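Local atomic coordinates of uncharacterized protein (Candida albicans, PDB entry 5K04), a protein that probably serves as the auxiliary, non-catalytic subunit of the NatB N-terminal acetyltransferase complex. Residues Y534-E539 against S591-V596; T511-L516 against V572-K577. One frame throughout, in Å; residues are numbered along the deposited sequence.

Overall arrangement
Two pairs of neighbouring helices, 506-521 with 525-537 and 571-584 with 591-601, face each other here, and each interaction joins one helical element of the first region to one of the second pair. Interaction 2, between helices 506-521 and 571-584, is buried and purely apolar where the segments meet. Interaction 1 lies farther from the centre of the chain, where the end of helix 525-537 and the first residue of helix 539-542 meet helix 591-601; it is partly buried and dominated by a salt bridge. The centres of interactions 1 and 2 are about 13 Å apart. Leu535, beside interaction 1, packs on Leu516 and Val512 of interaction 2, which places the two contacts side by side.

Interaction 1 (Y534-E539 against S591-V596)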
loop_
_atom_site.group_PDB
_atom_site.type_symbol
_atom_site.label_atom_id
_atom_site.label_comp_id
_atom_site.label_asym_id
_atom_site.label_seq_id
_atom_site.Cartn_x
_atom_site.Cartn_y
_atom_site.Cartn_z
ATOM N N TYR A 534 -18.200 13.045 3.842
ATOM C CA TYR A 534 -17.578 11.968 3.067
ATOM C C TYR A 534 -18.417 10.691 3.120
ATOM O O TYR A 534 -18.584 10.004 2.106
ATOM C CB TYR A 534 -16.162 11.694 3.587
ATOM C CG TYR A 534 -15.511 10.482 2.954
ATOM C CD1 TYR A 534 -14.873 10.572 1.717
ATOM C CD2 TYR A 534 -15.539 9.245 3.575
ATOM C CE1 TYR A 534 -14.286 9.463 1.117
ATOM C CE2 TYR A 534 -14.953 8.134 2.982
ATOM C CZ TYR A 534 -14.330 8.246 1.755
ATOM O OH TYR A 534 -13.745 7.144 1.171
ATOM N N LEU A 535 -18.944 10.352 4.303
ATOM C CA LEU A 535 -19.702 9.108 4.448
ATOM C C LEU A 535 -20.969 9.119 3.595
ATOM O O LEU A 535 -21.272 8.147 2.897
ATOM C CB LEU A 535 -20.058 8.875 5.917
ATOM C CG LEU A 535 -18.951 8.762 6.968
ATOM C CD1 LEU A 535 -19.569 8.551 8.346
ATOM C CD2 LEU A 535 -18.016 7.654 6.638
ATOM N N LYS A 536 -21.740 10.208 3.663
ATOM C CA LYS A 536 -22.978 10.309 2.896
ATOM C C LYS A 536 -22.707 10.428 1.403
ATOM O O LYS A 536 -23.570 10.078 0.593
ATOM C CB LYS A 536 -23.794 11.502 3.389
ATOM C CG LYS A 536 -23.780 11.680 4.914
ATOM C CD LYS A 536 -24.322 10.445 5.664
ATOM C CE LYS A 536 -25.832 10.304 5.489
ATOM N NZ LYS A 536 -26.312 8.934 5.789
ATOM N N THR A 537 -21.513 10.892 1.032
ATOM C CA THR A 537 -21.093 10.919 -0.367
ATOM C C THR A 537 -20.700 9.529 -0.886
ATOM O O THR A 537 -20.869 9.243 -2.076
ATOM C CB THR A 537 -19.931 11.909 -0.510
ATOM O OG1 THR A 537 -20.389 13.224 -0.174
ATOM C CG2 THR A 537 -19.388 11.923 -1.934
ATOM N N ASN A 538 -20.186 8.649 -0.027
ATOM C CA ASN A 538 -19.577 7.404 -0.485
ATOM C C ASN A 538 -20.201 6.203 0.181
ATOM O O ASN A 538 -19.528 5.203 0.459
ATOM C CB ASN A 538 -18.075 7.418 -0.250
ATOM C CG ASN A 538 -17.398 8.430 -1.102
ATOM O OD1 ASN A 538 -17.175 8.202 -2.291
ATOM N ND2 ASN A 538 -17.109 9.592 -0.521
ATOM N N GLU A 539 -21.512 6.275 0.410
ATOM C CA GLU A 539 -22.216 5.176 1.056
ATOM C C GLU A 539 -21.963 3.851 0.355
ATOM O O GLU A 539 -21.778 2.820 1.014
ATOM C CB GLU A 539 -23.705 5.473 1.090
ATOM C CG GLU A 539 -24.481 4.496 1.923
ATOM C CD GLU A 539 -25.931 4.876 2.018
ATOM O OE1 GLU A 539 -26.759 4.170 1.414
ATOM O OE2 GLU A 539 -26.222 5.887 2.687
ATOM N N SER A 591 -33.284 2.914 7.294
ATOM C CA SER A 591 -33.617 1.496 7.354
ATOM C C SER A 591 -32.682 0.656 6.493
ATOM O O SER A 591 -32.267 -0.438 6.895
ATOM C CB SER A 591 -35.070 1.306 6.932
ATOM O OG SER A 591 -35.917 1.915 7.896
ATOM N N ARG A 592 -32.349 1.149 5.301
ATOM C CA ARG A 592 -31.403 0.455 4.435
ATOM C C ARG A 592 -30.035 0.311 5.104
ATOM O O ARG A 592 -29.387 -0.738 5.001
ATOM C CB ARG A 592 -31.306 1.218 3.113
ATOM C CG ARG A 592 -30.272 0.741 2.096
ATOM C CD ARG A 592 -30.068 1.821 1.020
ATOM N NE ARG A 592 -29.405 3.020 1.547
ATOM C CZ ARG A 592 -30.020 4.147 1.920
ATOM N NH1 ARG A 592 -31.342 4.260 1.825
ATOM N NH2 ARG A 592 -29.307 5.172 2.391
ATOM N N LEU A 593 -29.574 1.356 5.790
ATOM C CA LEU A 593 -28.277 1.272 6.456
ATOM C C LEU A 593 -28.326 0.353 7.673
ATOM O O LEU A 593 -27.349 -0.337 7.972
ATOM C CB LEU A 593 -27.815 2.668 6.857
ATOM C CG LEU A 593 -27.484 3.595 5.695
ATOM C CD1 LEU A 593 -27.056 4.952 6.237
ATOM C CD2 LEU A 593 -26.408 2.972 4.818
ATOM N N LEU A 594 -29.460 0.331 8.382
ATOM C CA LEU A 594 -29.603 -0.547 9.536
ATOM C C LEU A 594 -29.681 -2.011 9.125
ATOM O O LEU A 594 -29.242 -2.888 9.873
ATOM C CB LEU A 594 -30.839 -0.140 10.330
ATOM C CG LEU A 594 -30.578 1.046 11.260
ATOM C CD1 LEU A 594 -31.865 1.523 11.846
ATOM C CD2 LEU A 594 -29.581 0.666 12.370
ATOM N N LYS A 595 -30.234 -2.290 7.945
ATOM C CA LYS A 595 -30.232 -3.652 7.432
ATOM C C LYS A 595 -28.812 -4.122 7.139
ATOM O O LYS A 595 -28.443 -5.254 7.476
ATOM C CB LYS A 595 -31.110 -3.735 6.184
ATOM C CG LYS A 595 -32.608 -3.641 6.490
ATOM C CD LYS A 595 -33.417 -3.523 5.207
ATOM C CE LYS A 595 -34.863 -3.171 5.495
ATOM N NZ LYS A 595 -35.637 -3.025 4.227
ATOM N N VAL A 596 -27.997 -3.265 6.525
ATOM C CA VAL A 596 -26.590 -3.603 6.340
ATOM C C VAL A 596 -25.924 -3.823 7.694
ATOM O O VAL A 596 -25.211 -4.812 7.903
ATOM C CB VAL A 596 -25.885 -2.505 5.522
ATOM C CG1 VAL A 596 -24.405 -2.767 5.444
ATOM C CG2 VAL A 596 -26.483 -2.429 4.121
#
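Lys536 reaches helix 591-601 with the end of a chain folded at chi2 and chi3, which brings NZ to 4.1 Å from Leu593 CD1. This is a loose touch, for the ammonium group is held elsewhere: it donates to Ser582 O and forms a salt bridge with Glu586, tying the end of helix 525-537 to the last turn of helix 571-584 and the loop just after it. Two residues on, Asn538 leaves helical geometry, and its ND2 closes the helix end by donating to Tyr534 O at 3.0 Å. The break at Asn538 separates helix 525-537 from the short helix 539-542 in an all-helical chain, consistent with the TPR-clan family of this subunit. Glu539, the first residue of that short helix, makes the salt bridge to helix 591-601. It has CG anti to the backbone N (chi1 -171°) and an extended chain that spans to Arg592 from the opposite direction. The guanidinium grips it side-on: NE and NH2 of Arg592 each lie 2.9 Å from Glu539 OE1, while NH2 also meets Glu539 OE2 at 3.2 Å in the straightest of the three bonds (155°). All three arrive on the syn side of the carboxylate, whose plane is only 14° from that of the guanidinium. Leu593 CD2 sits over the flat of this carboxylate, 3.4 Å from Glu539 CD, and its methyl covers one face of the group; Leu593 itself leans on Ile583.

Interaction 2 (T511-L516 against V572-K577); sequences TVAKIL and VATKLK
Neither rings nor amide, carboxylate or guanidinium planes take part where Ala513 meets Thr574 and Lys577, so there are no faces or edges to match: the contact is made by aliphatic carbons alone. Ala513 points its methyl at the opposing helix, and CB comes to 4.2 Å from Thr574 CG2 and 4.3 Å from Lys577 CB, touching residues one turn apart. A small side chain at this point lets the backbones come close, with Ala513 CA and Thr574 CA 6.2 Å apart, a small residue at a close helix-helix approach. Thr574 sets OG1 beside the backbone N (chi1 -62°), which leaves CG2 on the far side from that nitrogen, facing Ala513, while OG1 bonds back to Asn570 O. Lys577 contributes its first carbon and then leads away; its NZ bonds to Asn668 and forms a salt bridge with Glu671, which accounts for a buried charge. Around this core, Leu578 of helix 571-584 packs on Val512, Ala513 and Leu516, helix 456-485 meets helix 506-521 through Trp462, helix 525-537 adds Phe531, and helix 591-601 packs against Leu576 through Phe597 and Ile600.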
loop_
_atom_site.group_PDB
_atom_site.type_symbol
_atom_site.label_atom_id
_atom_site.label_comp_id
_atom_site.label_asym_id
_atom_site.label_seq_id
_atom_site.Cartn_x
_atom_site.Cartn_y
_atom_site.Cartn_z
ATOM N N THR A 511 -8.764 5.109 8.904
ATOM C CA THR A 511 -8.367 6.502 9.089
ATOM C C THR A 511 -9.582 7.394 9.335
ATOM O O THR A 511 -9.566 8.231 10.244
ATOM C CB THR A 511 -7.559 6.972 7.865
ATOM O OG1 THR A 511 -6.317 6.255 7.792
ATOM C CG2 THR A 511 -7.270 8.445 7.936
ATOM N N VAL A 512 -10.659 7.203 8.555
ATOM C CA VAL A 512 -11.883 7.984 8.747
ATOM C C VAL A 512 -12.555 7.616 10.066
ATOM O O VAL A 512 -12.964 8.497 10.832
ATOM C CB VAL A 512 -12.844 7.797 7.550
ATOM C CG1 VAL A 512 -14.192 8.490 7.799
ATOM C CG2 VAL A 512 -12.224 8.320 6.238
ATOM N N ALA A 513 -12.651 6.311 10.366
ATOM C CA ALA A 513 -13.260 5.871 11.624
ATOM C C ALA A 513 -12.528 6.449 12.830
ATOM O O ALA A 513 -13.157 6.876 13.806
ATOM C CB ALA A 513 -13.253 4.345 11.701
ATOM N N LYS A 514 -11.193 6.477 12.761
ATOM C CA LYS A 514 -10.367 6.963 13.860
ATOM C C LYS A 514 -10.516 8.471 14.049
ATOM O O LYS A 514 -10.555 8.963 15.181
ATOM C CB LYS A 514 -8.914 6.587 13.589
ATOM C CG LYS A 514 -8.015 6.742 14.773
ATOM C CD LYS A 514 -8.115 5.546 15.712
ATOM C CE LYS A 514 -7.020 5.658 16.770
ATOM N NZ LYS A 514 -7.022 4.513 17.700
ATOM N N ILE A 515 -10.594 9.219 12.950
ATOM C CA ILE A 515 -10.837 10.656 13.033
ATOM C C ILE A 515 -12.178 10.936 13.694
ATOM O O ILE A 515 -12.302 11.831 14.548
ATOM C CB ILE A 515 -10.767 11.279 11.629
ATOM C CG1 ILE A 515 -9.310 11.329 11.153
ATOM C CG2 ILE A 515 -11.457 12.658 11.616
ATOM C CD1 ILE A 515 -9.188 11.513 9.650
ATOM N N LEU A 516 -13.211 10.208 13.275
ATOM C CA LEU A 516 -14.537 10.413 13.840
ATOM C C LEU A 516 -14.537 10.117 15.334
ATOM O O LEU A 516 -15.026 10.915 16.136
ATOM C CB LEU A 516 -15.543 9.534 13.102
ATOM C CG LEU A 516 -15.810 9.973 11.664
ATOM C CD1 LEU A 516 -16.534 8.880 10.873
ATOM C CD2 LEU A 516 -16.608 11.259 11.703
ATOM N N VAL A 572 -14.069 -5.484 10.961
ATOM C CA VAL A 572 -15.523 -5.386 10.907
ATOM C C VAL A 572 -16.029 -4.216 11.750
ATOM O O VAL A 572 -16.992 -3.542 11.378
ATOM C CB VAL A 572 -16.150 -6.718 11.332
ATOM C CG1 VAL A 572 -17.642 -6.558 11.487
ATOM C CG2 VAL A 572 -15.829 -7.793 10.269
ATOM N N ALA A 573 -15.377 -3.939 12.884
ATOM C CA ALA A 573 -15.792 -2.807 13.706
ATOM C C ALA A 573 -15.607 -1.490 12.956
ATOM O O ALA A 573 -16.447 -0.589 13.048
ATOM C CB ALA A 573 -15.009 -2.810 15.020
ATOM N N THR A 574 -14.514 -1.371 12.204
ATOM C CA THR A 574 -14.281 -0.195 11.368
ATOM C C THR A 574 -15.470 0.074 10.458
ATOM O O THR A 574 -15.972 1.198 10.392
ATOM C CB THR A 574 -13.014 -0.410 10.539
ATOM O OG1 THR A 574 -11.904 -0.562 11.425
ATOM C CG2 THR A 574 -12.759 0.750 9.594
ATOM N N LYS A 575 -15.953 -0.963 9.763
ATOM C CA LYS A 575 -17.112 -0.768 8.900
ATOM C C LYS A 575 -18.343 -0.357 9.704
ATOM O O LYS A 575 -19.103 0.527 9.287
ATOM C CB LYS A 575 -17.393 -2.041 8.102
ATOM C CG LYS A 575 -18.627 -1.893 7.203
ATOM C CD LYS A 575 -18.851 -3.107 6.312
ATOM C CE LYS A 575 -17.776 -3.222 5.241
ATOM N NZ LYS A 575 -18.148 -4.213 4.189
ATOM N N LEU A 576 -18.540 -0.976 10.874
ATOM C CA LEU A 576 -19.726 -0.700 11.673
ATOM C C LEU A 576 -19.684 0.704 12.251
ATOM O O LEU A 576 -20.724 1.370 12.349
ATOM C CB LEU A 576 -19.856 -1.739 12.784
ATOM C CG LEU A 576 -20.246 -3.144 12.318
ATOM C CD1 LEU A 576 -20.095 -4.164 13.462
ATOM C CD2 LEU A 576 -21.666 -3.119 11.785
ATOM N N LYS A 577 -18.493 1.157 12.658
ATOM C CA LYS A 577 -18.341 2.528 13.126
ATOM C C LYS A 577 -18.806 3.505 12.061
ATOM O O LYS A 577 -19.538 4.456 12.351
ATOM C CB LYS A 577 -16.884 2.805 13.506
ATOM C CG LYS A 577 -16.399 2.045 14.740
ATOM C CD LYS A 577 -17.269 2.304 15.962
ATOM C CE LYS A 577 -16.633 1.736 17.232
ATOM N NZ LYS A 577 -15.344 2.420 17.647
#